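Pentafunctional AROM polypeptide (Schizosaccharomyces pombe, PDB 5SWV) probably carries out the dehydroquinate dehydratase and shikimate dehydrogenase steps of the shikimate pathway, as part of the five-activity AROM enzyme. Local coordinates at residues W146-P151 with L181-F186. Numbering follows the deposited sequence.
Sequences WSWARP and LELEEF
The indole of W148 carries this contact, meeting helix 177-193 through L183 and F186. CB of L183 sits over one face of the five-membered ring, 3.9 Å from its centroid and 16° off the normal, a CH-pi geometry; CD1 of L183 extends the cover along that face, 3.7 Å from W148 NE1. F186 meets the benzo part obliquely: the ring planes are inclined at 50°, and W148 CE3 lies over the phenyl face, 3.7 Å from F186 CD2. With chi1 at 179°, F186 swings its ring away from its own backbone N, which turns one phenyl face to the indole and an edge to P151; P151 CG lies near the phenyl plane, 3.8 Å from F186 CE1. Beside this apolar patch, the extended chain of E182 passes A149 CB, and its OE2 accepts from a water (2.8 Å) that in turn accepts from W148 N, a bridge between helix and loop. Further out, NE1 of W148 bonds N202 OD1 on strand 198-203, and W154 stacks on the indole. The loop's bend is held by an ST motif, R150 N donating to S147 OG at 2.9 Å. The arrangement joins the loop between strand 134-140 and helix 152-162 to helix 177-193, which follows the neighbouring parallel strand 167-173, in the TIM barrel of type I dehydroquinase.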
loop_
_atom_site.group_PDB
_atom_site.type_symbol
_atom_site.label_atom_id
_atom_site.label_comp_id
_atom_site.label_asym_id
_atom_site.label_seq_id
_atom_site.Cartn_x
_atom_site.Cartn_y
_atom_site.Cartn_z
ATOM N N TRP A 146 -32.785 -10.922 -13.692
ATOM C CA TRP A 146 -32.108 -10.601 -14.956
ATOM C C TRP A 146 -31.127 -11.716 -15.231
ATOM O O TRP A 146 -30.087 -11.802 -14.586
ATOM C CB TRP A 146 -31.421 -9.220 -14.917
ATOM C CG TRP A 146 -32.395 -8.033 -14.941
ATOM C CD1 TRP A 146 -33.762 -8.088 -14.868
ATOM C CD2 TRP A 146 -32.065 -6.638 -14.986
ATOM N NE1 TRP A 146 -34.294 -6.827 -14.892
ATOM C CE2 TRP A 146 -33.277 -5.917 -14.959
ATOM C CE3 TRP A 146 -30.865 -5.929 -15.060
ATOM C CZ2 TRP A 146 -33.326 -4.519 -15.012
ATOM C CZ3 TRP A 146 -30.914 -4.522 -15.107
ATOM C CH2 TRP A 146 -32.134 -3.841 -15.087
ATOM N N SER A 147 -31.489 -12.581 -16.171
ATOM C CA SER A 147 -30.631 -13.684 -16.595
ATOM C C SER A 147 -29.332 -13.165 -17.205
ATOM O O SER A 147 -29.341 -12.132 -17.870
ATOM C CB SER A 147 -31.367 -14.564 -17.629
ATOM O OG SER A 147 -30.492 -15.432 -18.342
ATOM N N TRP A 148 -28.231 -13.885 -16.964
ATOM C CA TRP A 148 -26.943 -13.641 -17.638
ATOM C C TRP A 148 -26.822 -14.413 -18.958
ATOM O O TRP A 148 -26.045 -14.016 -19.831
ATOM C CB TRP A 148 -25.779 -14.053 -16.753
ATOM C CG TRP A 148 -25.671 -13.328 -15.479
ATOM C CD1 TRP A 148 -25.883 -13.831 -14.235
ATOM C CD2 TRP A 148 -25.282 -11.970 -15.302
ATOM N NE1 TRP A 148 -25.659 -12.867 -13.288
ATOM C CE2 TRP A 148 -25.292 -11.711 -13.917
ATOM C CE3 TRP A 148 -24.930 -10.942 -16.180
ATOM C CZ2 TRP A 148 -24.964 -10.473 -13.386
ATOM C CZ3 TRP A 148 -24.600 -9.700 -15.648
ATOM C CH2 TRP A 148 -24.616 -9.480 -14.261
ATOM N N ALA A 149 -27.546 -15.530 -19.074
ATOM C CA ALA A 149 -27.612 -16.307 -20.316
ATOM C C ALA A 149 -28.456 -15.613 -21.384
ATOM O O ALA A 149 -28.146 -15.743 -22.558
ATOM C CB ALA A 149 -28.163 -17.702 -20.051
ATOM N N ARG A 150 -29.521 -14.913 -20.974
ATOM C CA ARG A 150 -30.376 -14.109 -21.872
ATOM C C ARG A 150 -30.422 -12.673 -21.349
ATOM O O ARG A 150 -31.413 -12.277 -20.743
ATOM C CB ARG A 150 -31.809 -14.655 -21.898
ATOM C CG ARG A 150 -31.985 -16.017 -22.563
ATOM C CD ARG A 150 -33.387 -16.606 -22.314
ATOM N NE ARG A 150 -33.791 -16.628 -20.890
ATOM C CZ ARG A 150 -33.280 -17.430 -19.941
ATOM N NH1 ARG A 150 -32.306 -18.312 -20.210
ATOM N NH2 ARG A 150 -33.738 -17.345 -18.693
ATOM N N PRO A 151 -29.364 -11.882 -21.592
ATOM C CA PRO A 151 -29.194 -10.653 -20.840
ATOM C C PRO A 151 -29.687 -9.405 -21.567
ATOM O O PRO A 151 -28.910 -8.490 -21.796
ATOM C CB PRO A 151 -27.678 -10.625 -20.658
ATOM C CG PRO A 151 -27.159 -11.188 -21.951
ATOM C CD PRO A 151 -28.222 -12.097 -22.502
ATOM N N LEU A 181 -22.384 -19.631 -12.909
ATOM C CA LEU A 181 -21.849 -20.203 -14.142
ATOM C C LEU A 181 -22.312 -19.451 -15.390
ATOM O O LEU A 181 -21.511 -19.191 -16.283
ATOM C CB LEU A 181 -22.214 -21.685 -14.245
ATOM C CG LEU A 181 -21.698 -22.575 -13.104
ATOM C CD1 LEU A 181 -21.995 -24.024 -13.423
ATOM C CD2 LEU A 181 -20.207 -22.414 -12.855
ATOM N N GLU A 182 -23.591 -19.102 -15.461
ATOM C CA GLU A 182 -24.073 -18.286 -16.570
ATOM C C GLU A 182 -23.330 -16.940 -16.608
ATOM O O GLU A 182 -23.009 -16.428 -17.673
ATOM C CB GLU A 182 -25.591 -18.111 -16.490
ATOM C CG GLU A 182 -26.328 -19.389 -16.870
ATOM C CD GLU A 182 -27.832 -19.378 -16.623
ATOM O OE1 GLU A 182 -28.457 -20.426 -16.851
ATOM O OE2 GLU A 182 -28.406 -18.352 -16.213
ATOM N N LEU A 183 -23.029 -16.413 -15.429
ATOM C CA LEU A 183 -22.307 -15.169 -15.296
ATOM C C LEU A 183 -20.906 -15.259 -15.906
ATOM O O LEU A 183 -20.492 -14.331 -16.586
ATOM C CB LEU A 183 -22.260 -14.738 -13.831
ATOM C CG LEU A 183 -21.554 -13.424 -13.516
ATOM C CD1 LEU A 183 -22.103 -12.791 -12.253
ATOM C CD2 LEU A 183 -20.051 -13.609 -13.399
ATOM N N GLU A 184 -20.184 -16.359 -15.683
ATOM C CA GLU A 184 -18.867 -16.548 -16.315
ATOM C C GLU A 184 -18.933 -16.661 -17.842
ATOM O O GLU A 184 -18.081 -16.111 -18.531
ATOM C CB GLU A 184 -18.127 -17.767 -15.750
ATOM C CG GLU A 184 -17.753 -17.707 -14.267
ATOM C CD GLU A 184 -17.055 -16.425 -13.836
ATOM O OE1 GLU A 184 -16.092 -15.997 -14.518
ATOM O OE2 GLU A 184 -17.482 -15.855 -12.795
ATOM N N GLU A 185 -19.930 -17.370 -18.363
ATOM C CA GLU A 185 -20.219 -17.357 -19.811
ATOM C C GLU A 185 -20.375 -15.934 -20.313
ATOM O O GLU A 185 -19.742 -15.544 -21.297
ATOM C CB GLU A 185 -21.492 -18.134 -20.135
ATOM C CG GLU A 185 -21.244 -19.609 -20.359
ATOM C CD GLU A 185 -22.410 -20.508 -19.933
ATOM O OE1 GLU A 185 -23.591 -20.058 -19.877
ATOM O OE2 GLU A 185 -22.131 -21.699 -19.654
ATOM N N PHE A 186 -21.216 -15.175 -19.611
ATOM C CA PHE A 186 -21.438 -13.777 -19.918
ATOM C C PHE A 186 -20.126 -12.984 -19.861
ATOM O O PHE A 186 -19.806 -12.268 -20.795
ATOM C CB PHE A 186 -22.498 -13.177 -18.980
ATOM C CG PHE A 186 -22.763 -11.711 -19.221
ATOM C CD1 PHE A 186 -23.698 -11.307 -20.168
ATOM C CD2 PHE A 186 -22.062 -10.735 -18.519
ATOM C CE1 PHE A 186 -23.935 -9.961 -20.407
ATOM C CE2 PHE A 186 -22.289 -9.387 -18.759
ATOM C CZ PHE A 186 -23.228 -9.000 -19.703
HETATM O O HOH W 1 -28.281 -15.947 -14.778
#